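Local coordinates for protein heme oxygenase (Leptospira interrogans, PDB 5KZL) that catalyses the oxidative cleavage of heme to biliverdin, iron and carbon monoxide, as heme oxygenases do, and is linked to the virulence of this spirochaete, at residues H22-I31 / F202-L212; E61-L71 / I114-L125. The protein carries 1 engineered substitution. One frame throughout, in Å; residues are numbered along the deposited sequence.

Contact 1 of 2, residues H22-I31 / F202-L212. With HEM (protoporphyrin IX containing Fe), chain B.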
loop_
_atom_site.group_PDB
_atom_site.type_symbol
_atom_site.label_atom_id
_atom_site.label_comp_id
_atom_site.label_asym_id
_atom_site.label_seq_id
_atom_site.Cartn_x
_atom_site.Cartn_y
_atom_site.Cartn_z
ATOM N N HIS A 22 -9.057 -8.015 -5.149
ATOM C CA HIS A 22 -8.804 -6.706 -5.755
ATOM C C HIS A 22 -10.164 -6.093 -6.103
ATOM O O HIS A 22 -10.440 -4.974 -5.671
ATOM C CB HIS A 22 -7.897 -6.855 -7.008
ATOM C CG HIS A 22 -7.434 -5.555 -7.606
ATOM N ND1 HIS A 22 -8.233 -4.836 -8.480
ATOM C CD2 HIS A 22 -6.255 -4.912 -7.473
ATOM C CE1 HIS A 22 -7.528 -3.771 -8.829
ATOM N NE2 HIS A 22 -6.331 -3.772 -8.247
ATOM N N LYS A 23 -11.048 -6.869 -6.785
ATOM C CA LYS A 23 -12.405 -6.443 -7.133
ATOM C C LYS A 23 -13.254 -6.126 -5.880
ATOM O O LYS A 23 -13.821 -5.031 -5.808
ATOM C CB LYS A 23 -13.083 -7.465 -8.053
ATOM C CG LYS A 23 -14.364 -6.952 -8.718
ATOM C CD LYS A 23 -15.470 -8.013 -8.735
ATOM C CE LYS A 23 -16.668 -7.643 -7.882
ATOM N NZ LYS A 23 -16.487 -8.003 -6.447
ATOM N N ALA A 24 -13.283 -7.034 -4.874
ATOM C CA ALA A 24 -14.052 -6.841 -3.633
ATOM C C ALA A 24 -13.645 -5.597 -2.818
ATOM O O ALA A 24 -14.483 -5.035 -2.112
ATOM C CB ALA A 24 -13.997 -8.086 -2.770
ATOM N N ALA A 25 -12.372 -5.148 -2.941
ATOM C CA ALA A 25 -11.854 -3.956 -2.247
ATOM C C ALA A 25 -12.515 -2.628 -2.731
ATOM O O ALA A 25 -12.372 -1.586 -2.076
ATOM C CB ALA A 25 -10.339 -3.895 -2.365
ATOM N N GLU A 26 -13.295 -2.702 -3.830
ATOM C CA GLU A 26 -14.038 -1.582 -4.418
ATOM C C GLU A 26 -15.529 -1.595 -4.020
ATOM O O GLU A 26 -16.295 -0.748 -4.494
ATOM C CB GLU A 26 -13.889 -1.577 -5.940
ATOM C CG GLU A 26 -12.467 -1.345 -6.404
ATOM C CD GLU A 26 -11.956 -2.306 -7.455
ATOM O OE1 GLU A 26 -12.771 -2.841 -8.243
ATOM O OE2 GLU A 26 -10.721 -2.507 -7.502
ATOM N N SER A 27 -15.933 -2.537 -3.130
ATOM C CA SER A 27 -17.303 -2.654 -2.615
ATOM C C SER A 27 -17.610 -1.507 -1.659
ATOM O O SER A 27 -18.771 -1.268 -1.323
ATOM C CB SER A 27 -17.522 -4.003 -1.936
ATOM O OG SER A 27 -17.634 -5.031 -2.907
ATOM N N SER A 28 -16.565 -0.781 -1.235
ATOM C CA SER A 28 -16.692 0.406 -0.399
ATOM C C SER A 28 -17.230 1.512 -1.282
ATOM O O SER A 28 -16.869 1.579 -2.459
ATOM C CB SER A 28 -15.333 0.818 0.172
ATOM O OG SER A 28 -14.238 0.159 -0.450
ATOM N N ALA A 29 -18.103 2.367 -0.732
ATOM C CA ALA A 29 -18.648 3.510 -1.461
ATOM C C ALA A 29 -17.588 4.602 -1.635
ATOM O O ALA A 29 -17.711 5.440 -2.542
ATOM C CB ALA A 29 -19.844 4.078 -0.735
ATOM N N PHE A 30 -16.565 4.609 -0.744
ATOM C CA PHE A 30 -15.463 5.570 -0.839
ATOM C C PHE A 30 -14.747 5.349 -2.179
ATOM O O PHE A 30 -14.575 6.299 -2.944
ATOM C CB PHE A 30 -14.468 5.426 0.333
ATOM C CG PHE A 30 -13.260 6.321 0.170
ATOM C CD1 PHE A 30 -13.354 7.691 0.390
ATOM C CD2 PHE A 30 -12.040 5.800 -0.235
ATOM C CE1 PHE A 30 -12.239 8.522 0.219
ATOM C CE2 PHE A 30 -10.933 6.634 -0.434
ATOM C CZ PHE A 30 -11.042 7.986 -0.202
ATOM N N ILE A 31 -14.381 4.082 -2.470
ATOM C CA ILE A 31 -13.692 3.705 -3.705
ATOM C C ILE A 31 -14.620 3.836 -4.928
ATOM O O ILE A 31 -14.180 4.367 -5.938
ATOM C CB ILE A 31 -13.003 2.312 -3.595
ATOM C CG1 ILE A 31 -12.047 2.251 -2.374
ATOM C CG2 ILE A 31 -12.260 1.930 -4.880
ATOM C CD1 ILE A 31 -10.731 3.128 -2.447
ATOM N N PHE A 202 -5.584 -7.620 1.552
ATOM C CA PHE A 202 -6.699 -7.024 0.802
ATOM C C PHE A 202 -7.879 -6.788 1.738
ATOM O O PHE A 202 -8.482 -5.717 1.693
ATOM C CB PHE A 202 -7.144 -7.886 -0.403
ATOM C CG PHE A 202 -6.388 -7.599 -1.681
ATOM C CD1 PHE A 202 -6.710 -6.498 -2.473
ATOM C CD2 PHE A 202 -5.370 -8.445 -2.109
ATOM C CE1 PHE A 202 -5.991 -6.225 -3.648
ATOM C CE2 PHE A 202 -4.660 -8.180 -3.282
ATOM C CZ PHE A 202 -4.956 -7.067 -4.037
ATOM N N LEU A 203 -8.168 -7.770 2.628
ATOM C CA LEU A 203 -9.273 -7.632 3.587
ATOM C C LEU A 203 -9.040 -6.468 4.558
ATOM O O LEU A 203 -9.993 -5.734 4.885
ATOM C CB LEU A 203 -9.440 -8.939 4.377
ATOM C CG LEU A 203 -10.781 -9.068 5.111
ATOM C CD1 LEU A 203 -11.947 -9.368 4.108
ATOM C CD2 LEU A 203 -10.707 -10.147 6.179
ATOM N N LEU A 204 -7.777 -6.283 4.998
ATOM C CA LEU A 204 -7.457 -5.195 5.944
ATOM C C LEU A 204 -7.631 -3.837 5.271
ATOM O O LEU A 204 -8.124 -2.914 5.909
ATOM C CB LEU A 204 -6.063 -5.363 6.550
ATOM C CG LEU A 204 -5.926 -6.543 7.567
ATOM C CD1 LEU A 204 -4.469 -6.945 7.729
ATOM C CD2 LEU A 204 -6.466 -6.165 8.918
ATOM N N ASN A 205 -7.328 -3.758 3.959
ATOM C CA ASN A 205 -7.560 -2.537 3.178
ATOM C C ASN A 205 -9.049 -2.271 3.020
ATOM O O ASN A 205 -9.466 -1.129 3.171
ATOM C CB ASN A 205 -6.866 -2.620 1.814
ATOM C CG ASN A 205 -5.421 -2.245 1.948
ATOM O OD1 ASN A 205 -5.078 -1.065 1.886
ATOM N ND2 ASN A 205 -4.578 -3.202 2.342
ATOM N N GLN A 206 -9.867 -3.329 2.760
ATOM C CA GLN A 206 -11.333 -3.197 2.677
ATOM C C GLN A 206 -11.867 -2.667 4.020
ATOM O O GLN A 206 -12.785 -1.847 4.030
ATOM C CB GLN A 206 -12.003 -4.547 2.364
ATOM C CG GLN A 206 -11.621 -5.136 1.011
ATOM C CD GLN A 206 -12.368 -6.407 0.648
ATOM O OE1 GLN A 206 -13.588 -6.520 0.830
ATOM N NE2 GLN A 206 -11.656 -7.371 0.052
ATOM N N GLY A 207 -11.260 -3.124 5.120
ATOM C CA GLY A 207 -11.598 -2.706 6.479
ATOM C C GLY A 207 -11.412 -1.219 6.720
ATOM O O GLY A 207 -12.311 -0.556 7.244
ATOM N N ILE A 208 -10.270 -0.663 6.299
ATOM C CA ILE A 208 -10.028 0.777 6.455
ATOM C C ILE A 208 -10.938 1.580 5.503
ATOM O O ILE A 208 -11.456 2.614 5.910
ATOM C CB ILE A 208 -8.525 1.205 6.383
ATOM C CG1 ILE A 208 -7.880 0.862 5.042
ATOM C CG2 ILE A 208 -7.721 0.634 7.563
ATOM C CD1 ILE A 208 -6.394 1.288 4.871
ATOM N N PHE A 209 -11.207 1.066 4.280
ATOM C CA PHE A 209 -12.095 1.742 3.327
ATOM C C PHE A 209 -13.545 1.777 3.817
ATOM O O PHE A 209 -14.258 2.769 3.558
ATOM C CB PHE A 209 -11.990 1.161 1.902
ATOM C CG PHE A 209 -10.635 1.241 1.216
ATOM C CD1 PHE A 209 -9.717 2.234 1.550
ATOM C CD2 PHE A 209 -10.291 0.336 0.223
ATOM C CE1 PHE A 209 -8.468 2.298 0.921
ATOM C CE2 PHE A 209 -9.050 0.414 -0.419
ATOM C CZ PHE A 209 -8.147 1.389 -0.063
ATOM N N SER A 210 -13.954 0.703 4.551
ATOM C CA SER A 210 -15.292 0.523 5.141
ATOM C C SER A 210 -15.633 1.633 6.126
ATOM O O SER A 210 -16.804 1.903 6.367
ATOM C CB SER A 210 -15.385 -0.827 5.854
ATOM O OG SER A 210 -15.011 -0.743 7.220
ATOM N N GLU A 211 -14.610 2.246 6.732
ATOM C CA GLU A 211 -14.804 3.297 7.732
ATOM C C GLU A 211 -15.135 4.665 7.173
ATOM O O GLU A 211 -15.645 5.511 7.910
ATOM C CB GLU A 211 -13.554 3.428 8.582
ATOM C CG GLU A 211 -13.358 2.297 9.558
ATOM C CD GLU A 211 -12.069 2.408 10.336
ATOM O OE1 GLU A 211 -11.069 2.889 9.753
ATOM O OE2 GLU A 211 -12.030 1.926 11.491
ATOM N N LEU A 212 -14.779 4.904 5.903
ATOM C CA LEU A 212 -14.866 6.201 5.232
ATOM C C LEU A 212 -16.272 6.600 4.786
ATOM O O LEU A 212 -17.160 5.741 4.806
ATOM C CB LEU A 212 -13.878 6.256 4.058
ATOM C CG LEU A 212 -12.413 6.045 4.473
ATOM C CD1 LEU A 212 -11.547 5.635 3.286
ATOM C CD2 LEU A 212 -11.851 7.283 5.161
ATOM O OXT LEU A 212 -16.501 7.810 4.564
HETATM C CHA HEM B . -2.879 -3.571 -10.137
HETATM C CHB HEM B . -3.573 -3.574 -5.446
HETATM C CHC HEM B . -7.278 -0.625 -6.097
HETATM C CHD HEM B . -5.976 0.023 -10.538
HETATM C C1A HEM B . -2.752 -3.809 -8.812
HETATM C C2A HEM B . -1.822 -4.751 -8.260
HETATM C C3A HEM B . -2.044 -4.764 -6.949
HETATM C C4A HEM B . -3.057 -3.847 -6.675
HETATM C CMA HEM B . -1.321 -5.552 -5.927
HETATM C CAA HEM B . -0.790 -5.567 -8.998
HETATM C CBA HEM B . -1.385 -6.816 -9.686
HETATM C CGA HEM B . -0.307 -7.647 -10.245
HETATM O O1A HEM B . -0.134 -8.760 -9.855
HETATM O O2A HEM B . 0.404 -7.158 -11.108
HETATM C C1B HEM B . -4.677 -2.776 -5.195
HETATM C C2B HEM B . -5.296 -2.640 -3.886
HETATM C C3B HEM B . -6.336 -1.810 -4.096
HETATM C C4B HEM B . -6.344 -1.460 -5.525
HETATM C CMB HEM B . -4.868 -3.233 -2.587
HETATM C CAB HEM B . -7.305 -1.317 -3.200
HETATM C CBB HEM B . -7.350 -1.904 -2.116
HETATM C C1C HEM B . -7.200 -0.044 -7.312
HETATM C C2C HEM B . -7.895 1.121 -7.742
HETATM C C3C HEM B . -7.500 1.298 -9.015
HETATM C C4C HEM B . -6.547 0.269 -9.342
HETATM C CMC HEM B . -8.862 1.972 -6.919
HETATM C CAC HEM B . -7.972 2.365 -9.867
HETATM C CBC HEM B . -7.305 2.718 -10.889
HETATM C C1D HEM B . -5.085 -0.992 -10.820
HETATM C C2D HEM B . -4.547 -1.241 -12.182
HETATM C C3D HEM B . -3.673 -2.207 -12.054
HETATM C C4D HEM B . -3.681 -2.577 -10.631
HETATM C CMD HEM B . -4.878 -0.486 -13.421
HETATM C CAD HEM B . -2.890 -2.832 -13.176
HETATM C CBD HEM B . -1.763 -1.999 -13.663
HETATM C CGD HEM B . -0.983 -2.647 -14.761
HETATM O O1D HEM B . -1.066 -3.797 -14.973
HETATM O O2D HEM B . -0.255 -1.951 -15.400
HETATM N NA HEM B . -3.482 -3.332 -7.798
HETATM N NB HEM B . -5.382 -2.099 -6.034
HETATM N NC HEM B . -6.446 -0.495 -8.290
HETATM N ND HEM B . -4.522 -1.812 -9.958
HETATM FE FE HEM B . -4.957 -1.950 -8.069
HETATM O O HOH W 1 -14.666 -1.847 2.052
HETATM O O HOH W 2 -3.554 -0.204 -7.652
#

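Contact 2 of 2, residues E61-L71 / I114-L125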
loop_
_atom_site.group_PDB
_atom_site.type_symbol
_atom_site.label_atom_id
_atom_site.label_comp_id
_atom_site.label_asym_id
_atom_site.label_seq_id
_atom_site.Cartn_x
_atom_site.Cartn_y
_atom_site.Cartn_z
ATOM N N GLU A 61 8.898 -2.071 9.902
ATOM C CA GLU A 61 9.084 -3.518 9.881
ATOM C C GLU A 61 9.924 -4.014 8.697
ATOM O O GLU A 61 10.742 -4.918 8.880
ATOM C CB GLU A 61 7.715 -4.226 9.985
ATOM C CG GLU A 61 6.931 -3.894 11.263
ATOM C CD GLU A 61 7.720 -3.840 12.562
ATOM O OE1 GLU A 61 8.606 -4.698 12.779
ATOM O OE2 GLU A 61 7.462 -2.917 13.362
ATOM N N LEU A 62 9.777 -3.416 7.504
ATOM C CA LEU A 62 10.607 -3.788 6.350
ATOM C C LEU A 62 12.075 -3.387 6.585
ATOM O O LEU A 62 12.987 -4.122 6.198
ATOM C CB LEU A 62 10.066 -3.172 5.047
ATOM C CG LEU A 62 8.786 -3.826 4.491
ATOM C CD1 LEU A 62 8.212 -2.978 3.372
ATOM C CD2 LEU A 62 9.056 -5.287 3.982
ATOM N N GLU A 63 12.298 -2.235 7.258
ATOM C CA GLU A 63 13.649 -1.780 7.586
ATOM C C GLU A 63 14.255 -2.700 8.630
ATOM O O GLU A 63 15.416 -3.095 8.497
ATOM C CB GLU A 63 13.619 -0.323 8.083
ATOM C CG GLU A 63 13.520 0.688 6.955
ATOM C CD GLU A 63 14.775 0.765 6.118
ATOM O OE1 GLU A 63 15.835 1.093 6.698
ATOM O OE2 GLU A 63 14.711 0.459 4.902
ATOM N N ARG A 64 13.457 -3.079 9.648
ATOM C CA ARG A 64 13.892 -3.981 10.719
ATOM C C ARG A 64 14.325 -5.328 10.146
ATOM O O ARG A 64 15.349 -5.875 10.574
ATOM C CB ARG A 64 12.744 -4.222 11.714
ATOM C CG ARG A 64 13.208 -4.819 13.055
ATOM C CD ARG A 64 12.099 -5.073 14.071
ATOM N NE ARG A 64 11.054 -4.043 14.077
ATOM C CZ ARG A 64 11.132 -2.875 14.714
ATOM N NH1 ARG A 64 12.218 -2.561 15.416
ATOM N NH2 ARG A 64 10.133 -2.007 14.642
ATOM N N ASN A 65 13.567 -5.846 9.158
ATOM C CA ASN A 65 13.838 -7.132 8.539
ATOM C C ASN A 65 14.545 -7.052 7.196
ATOM O O ASN A 65 14.492 -8.025 6.443
ATOM C CB ASN A 65 12.535 -7.928 8.410
ATOM C CG ASN A 65 11.942 -8.292 9.739
ATOM O OD1 ASN A 65 12.498 -9.100 10.503
ATOM N ND2 ASN A 65 10.892 -7.597 10.100
ATOM N N LYS A 66 15.238 -5.937 6.897
ATOM C CA LYS A 66 15.856 -5.752 5.572
ATOM C C LYS A 66 16.892 -6.828 5.193
ATOM O O LYS A 66 17.046 -7.098 3.997
ATOM C CB LYS A 66 16.446 -4.335 5.405
ATOM C CG LYS A 66 17.687 -4.043 6.244
ATOM C CD LYS A 66 18.351 -2.722 5.828
ATOM C CE LYS A 66 17.589 -1.524 6.332
ATOM N NZ LYS A 66 18.307 -0.236 6.096
ATOM N N ASN A 67 17.586 -7.431 6.192
ATOM C CA ASN A 67 18.599 -8.455 5.913
ATOM C C ASN A 67 18.084 -9.886 6.030
ATOM O O ASN A 67 18.858 -10.818 5.822
ATOM C CB ASN A 67 19.858 -8.244 6.732
ATOM C CG ASN A 67 20.625 -7.048 6.226
ATOM O OD1 ASN A 67 20.795 -6.847 5.006
ATOM N ND2 ASN A 67 21.044 -6.198 7.148
ATOM N N ASN A 68 16.770 -10.064 6.247
ATOM C CA ASN A 68 16.146 -11.377 6.209
ATOM C C ASN A 68 16.458 -11.978 4.818
ATOM O O ASN A 68 16.381 -11.262 3.811
ATOM C CB ASN A 68 14.641 -11.246 6.411
ATOM C CG ASN A 68 13.887 -12.542 6.265
ATOM O OD1 ASN A 68 13.621 -13.005 5.153
ATOM N ND2 ASN A 68 13.490 -13.126 7.380
ATOM N N LEU A 69 16.871 -13.258 4.778
ATOM C CA LEU A 69 17.283 -13.923 3.535
ATOM C C LEU A 69 16.205 -13.971 2.472
ATOM O O LEU A 69 16.520 -13.870 1.288
ATOM C CB LEU A 69 17.855 -15.336 3.797
ATOM C CG LEU A 69 19.226 -15.424 4.500
ATOM C CD1 LEU A 69 19.696 -16.859 4.555
ATOM C CD2 LEU A 69 20.275 -14.624 3.760
ATOM N N VAL A 70 14.937 -14.083 2.882
ATOM C CA VAL A 70 13.841 -14.095 1.922
ATOM C C VAL A 70 13.546 -12.673 1.422
ATOM O O VAL A 70 13.406 -12.482 0.213
ATOM C CB VAL A 70 12.596 -14.849 2.461
ATOM C CG1 VAL A 70 11.356 -14.575 1.618
ATOM C CG2 VAL A 70 12.871 -16.349 2.539
ATOM N N LEU A 71 13.511 -11.672 2.325
ATOM C CA LEU A 71 13.173 -10.298 1.956
ATOM C C LEU A 71 14.288 -9.511 1.260
ATOM O O LEU A 71 13.985 -8.529 0.586
ATOM C CB LEU A 71 12.647 -9.496 3.161
ATOM C CG LEU A 71 11.454 -10.073 3.949
ATOM C CD1 LEU A 71 11.188 -9.220 5.171
ATOM C CD2 LEU A 71 10.185 -10.133 3.092
ATOM N N ILE A 114 0.668 -6.059 10.849
ATOM C CA ILE A 114 2.011 -5.804 10.324
ATOM C C ILE A 114 3.082 -6.101 11.380
ATOM O O ILE A 114 4.096 -6.756 11.089
ATOM C CB ILE A 114 2.116 -4.351 9.776
ATOM C CG1 ILE A 114 1.226 -4.143 8.550
ATOM C CG2 ILE A 114 3.592 -3.965 9.469
ATOM C CD1 ILE A 114 0.836 -2.635 8.316
ATOM N N ARG A 115 2.875 -5.577 12.578
ATOM C CA ARG A 115 3.814 -5.745 13.682
ATOM C C ARG A 115 4.011 -7.200 14.067
ATOM O O ARG A 115 5.146 -7.634 14.193
ATOM C CB ARG A 115 3.372 -4.915 14.885
ATOM C CG ARG A 115 3.546 -3.441 14.606
ATOM C CD ARG A 115 2.931 -2.585 15.678
ATOM N NE ARG A 115 3.302 -1.175 15.482
ATOM C CZ ARG A 115 2.842 -0.173 16.224
ATOM N NH1 ARG A 115 1.946 -0.402 17.175
ATOM N NH2 ARG A 115 3.234 1.072 15.988
ATOM N N LYS A 116 2.914 -7.931 14.269
ATOM C CA LYS A 116 2.921 -9.333 14.678
ATOM C C LYS A 116 3.513 -10.260 13.608
ATOM O O LYS A 116 4.262 -11.187 13.938
ATOM C CB LYS A 116 1.515 -9.749 15.109
ATOM C CG LYS A 116 1.063 -9.134 16.430
ATOM C CD LYS A 116 1.482 -9.975 17.620
ATOM C CE LYS A 116 0.971 -9.460 18.940
ATOM N NZ LYS A 116 1.687 -8.235 19.374
ATOM N N ILE A 117 3.232 -9.972 12.327
ATOM C CA ILE A 117 3.800 -10.708 11.195
ATOM C C ILE A 117 5.304 -10.480 11.169
ATOM O O ILE A 117 6.075 -11.433 11.104
ATOM C CB ILE A 117 3.084 -10.306 9.870
ATOM C CG1 ILE A 117 1.690 -10.970 9.799
ATOM C CG2 ILE A 117 3.928 -10.636 8.600
ATOM C CD1 ILE A 117 1.708 -12.506 9.608
ATOM N N SER A 118 5.723 -9.218 11.273
ATOM C CA SER A 118 7.129 -8.875 11.268
ATOM C C SER A 118 7.900 -9.618 12.346
ATOM O O SER A 118 8.988 -10.095 12.066
ATOM C CB SER A 118 7.295 -7.383 11.472
ATOM O OG SER A 118 8.657 -7.042 11.666
ATOM N N GLU A 119 7.357 -9.712 13.571
ATOM C CA GLU A 119 8.086 -10.389 14.630
ATOM C C GLU A 119 8.040 -11.928 14.570
ATOM O O GLU A 119 8.994 -12.561 15.023
ATOM C CB GLU A 119 7.701 -9.886 16.028
ATOM C CG GLU A 119 6.232 -9.664 16.309
ATOM C CD GLU A 119 6.024 -8.819 17.552
ATOM O OE1 GLU A 119 5.505 -7.688 17.424
ATOM O OE2 GLU A 119 6.460 -9.250 18.642
ATOM N N THR A 120 6.986 -12.531 14.008
ATOM C CA THR A 120 6.842 -13.997 13.995
ATOM C C THR A 120 7.125 -14.673 12.660
ATOM O O THR A 120 7.735 -15.735 12.655
ATOM C CB THR A 120 5.470 -14.403 14.496
ATOM O OG1 THR A 120 4.472 -13.881 13.620
ATOM C CG2 THR A 120 5.219 -13.995 15.951
ATOM N N GLN A 121 6.629 -14.103 11.536
ATOM C CA GLN A 121 6.801 -14.667 10.184
ATOM C C GLN A 121 7.221 -13.532 9.238
ATOM O O GLN A 121 6.426 -13.179 8.359
ATOM C CB GLN A 121 5.486 -15.330 9.689
ATOM C CG GLN A 121 5.174 -16.701 10.305
ATOM C CD GLN A 121 6.131 -17.774 9.839
ATOM O OE1 GLN A 121 6.030 -18.297 8.725
ATOM N NE2 GLN A 121 7.091 -18.111 10.674
ATOM N N PRO A 122 8.431 -12.913 9.438
ATOM C CA PRO A 122 8.836 -11.752 8.610
ATOM C C PRO A 122 8.808 -11.978 7.107
ATOM O O PRO A 122 8.544 -11.022 6.388
ATOM C CB PRO A 122 10.240 -11.414 9.128
ATOM C CG PRO A 122 10.681 -12.616 9.842
ATOM C CD PRO A 122 9.473 -13.201 10.446
ATOM N N GLU A 123 8.964 -13.237 6.628
ATOM C CA GLU A 123 8.880 -13.551 5.186
ATOM C C GLU A 123 7.497 -13.175 4.623
ATOM O O GLU A 123 7.380 -12.859 3.438
ATOM C CB GLU A 123 9.137 -15.047 4.928
ATOM C CG GLU A 123 10.514 -15.511 5.409
ATOM C CD GLU A 123 10.735 -15.677 6.908
ATOM O OE1 GLU A 123 9.737 -15.815 7.656
ATOM O OE2 GLU A 123 11.912 -15.634 7.340
ATOM N N LEU A 124 6.450 -13.216 5.465
ATOM C CA LEU A 124 5.098 -12.849 5.008
ATOM C C LEU A 124 4.939 -11.334 4.724
ATOM O O LEU A 124 3.941 -10.931 4.117
ATOM C CB LEU A 124 4.002 -13.357 5.967
ATOM C CG LEU A 124 3.835 -14.889 6.143
ATOM C CD1 LEU A 124 2.714 -15.183 7.121
ATOM C CD2 LEU A 124 3.516 -15.578 4.819
ATOM N N LEU A 125 5.933 -10.501 5.128
ATOM C CA LEU A 125 5.911 -9.068 4.791
ATOM C C LEU A 125 6.007 -8.895 3.259
ATOM O O LEU A 125 5.606 -7.850 2.734
ATOM C CB LEU A 125 7.044 -8.298 5.500
ATOM C CG LEU A 125 6.872 -8.096 7.009
ATOM C CD1 LEU A 125 8.093 -7.403 7.602
ATOM C CD2 LEU A 125 5.580 -7.298 7.338
HETATM O O HOH W 3 5.491 -0.895 13.410
HETATM O O HOH W 4 11.581 -10.341 12.768
#

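Contact 1 of 2, residues H22-I31 / F202-L212
I31 lays its CD1 almost squarely over the centre of the F209 ring, 3.8 Å from the centroid and 10° off the ring normal, while the carbonyl oxygen of N205, one helical turn back, lies over the opposite face nearer the rim. The edge of the same ring is used as well: CE2 of F209 comes to 3.3 Å from CBB, the end of a heme vinyl, and the A25 carbonyl oxygen lies beside CD2 at the ring edge. A25 adds its methyl to this vinyl. A chi1 of -173° swings the imidazole of H22 beneath the heme, where NE2 coordinates the iron at 2.3 Å; water 2 takes the other axial position. This is the proximal side of the all-helical heme oxygenase fold, with the histidine ligand on helix 19-24 and helix 188-210 packed beside it. F202, from helix 188-210, reaches both H22 and the heme: F202 CE1 is 3.5 Å from H22 CA, and F202 CE1 is 3.4 Å from HEM CMB, a methyl. Further along, L212 CD1 sits over one face of F30, a ring that also meets H47. The outer side is more polar and hydrated. Q206 packs its CG against A25 CA, but its amide passes the A24 carbonyl without a hydrogen bond, and water 1 donates to Q206 O at 2.7 Å, with a weak link to S28 OG.

Contact 2 of 2, residues E61-L71 / I114-L125
A chi1 of 171° at S118 and a bend at chi2 of E61 (-42°) bring hydroxyl and carboxylate together: S118 OG donates to E61 OE1 at 2.6 Å, on the anti side of that oxygen. The syn sides of the carboxylate belong to R64, which grips it side-on, NE to OE1 and NH2 to OE2; the acceptors lie close to the guanidinium plane, though the guanidinium nitrogens are tilted well out of the carboxylate plane. This double hold fixes the rotation of the carboxylate and probably favours its charged form. Water 3 carries OE2 on to R115 NE. The E61 side chain also packs as a knob among I114, R115, S118 and L125, where helix 41-64 meets helix 105-120 in the helical heme oxygenase fold; L125, from just beyond helix 105-120, closes the hole. N65, just past its helix, sends ND2 to E61 O at 2.9 Å and more weakly to S118 OG, while water 4 joins N65 OD1 to S118 O. The chain then turns, and N68 OD1 accepts from V70 N, an Asx turn, and from L71 N, which extends it to an Asx motif. N68 ND2 donates almost straight (178°) to E123 OE2 at 3.0 Å, arriving from above the carboxylate plane. V70 packs across the E123 side chain at about a right angle, V70 CB 3.7 Å from E123 CG. The L62 and L125 side chains run past each other in opposite directions, with L62 CD2 3.9 Å from L125 CB.

Overall arrangement
Contact 1 and contact 2 lie in the same helical domain, their centres 25 Å apart and their nearest atoms about 6 Å apart, without touching. Along the chain contact 2 is nested within the loop that contact 1 closes. Helix 29-36, which starts in contact 1, is followed by helix 41-64, which ends in contact 2; between these ends F30, N205, I208 and L212 all touch helix 41-64. Helix 188-210 links the two as well, since its earlier part receives I117 and L124. Contact 1 supplies the iron ligand and part of the proximal wall of the heme pocket, whereas contact 2 is structural packing, its I114 side chain about 12 Å from the heme.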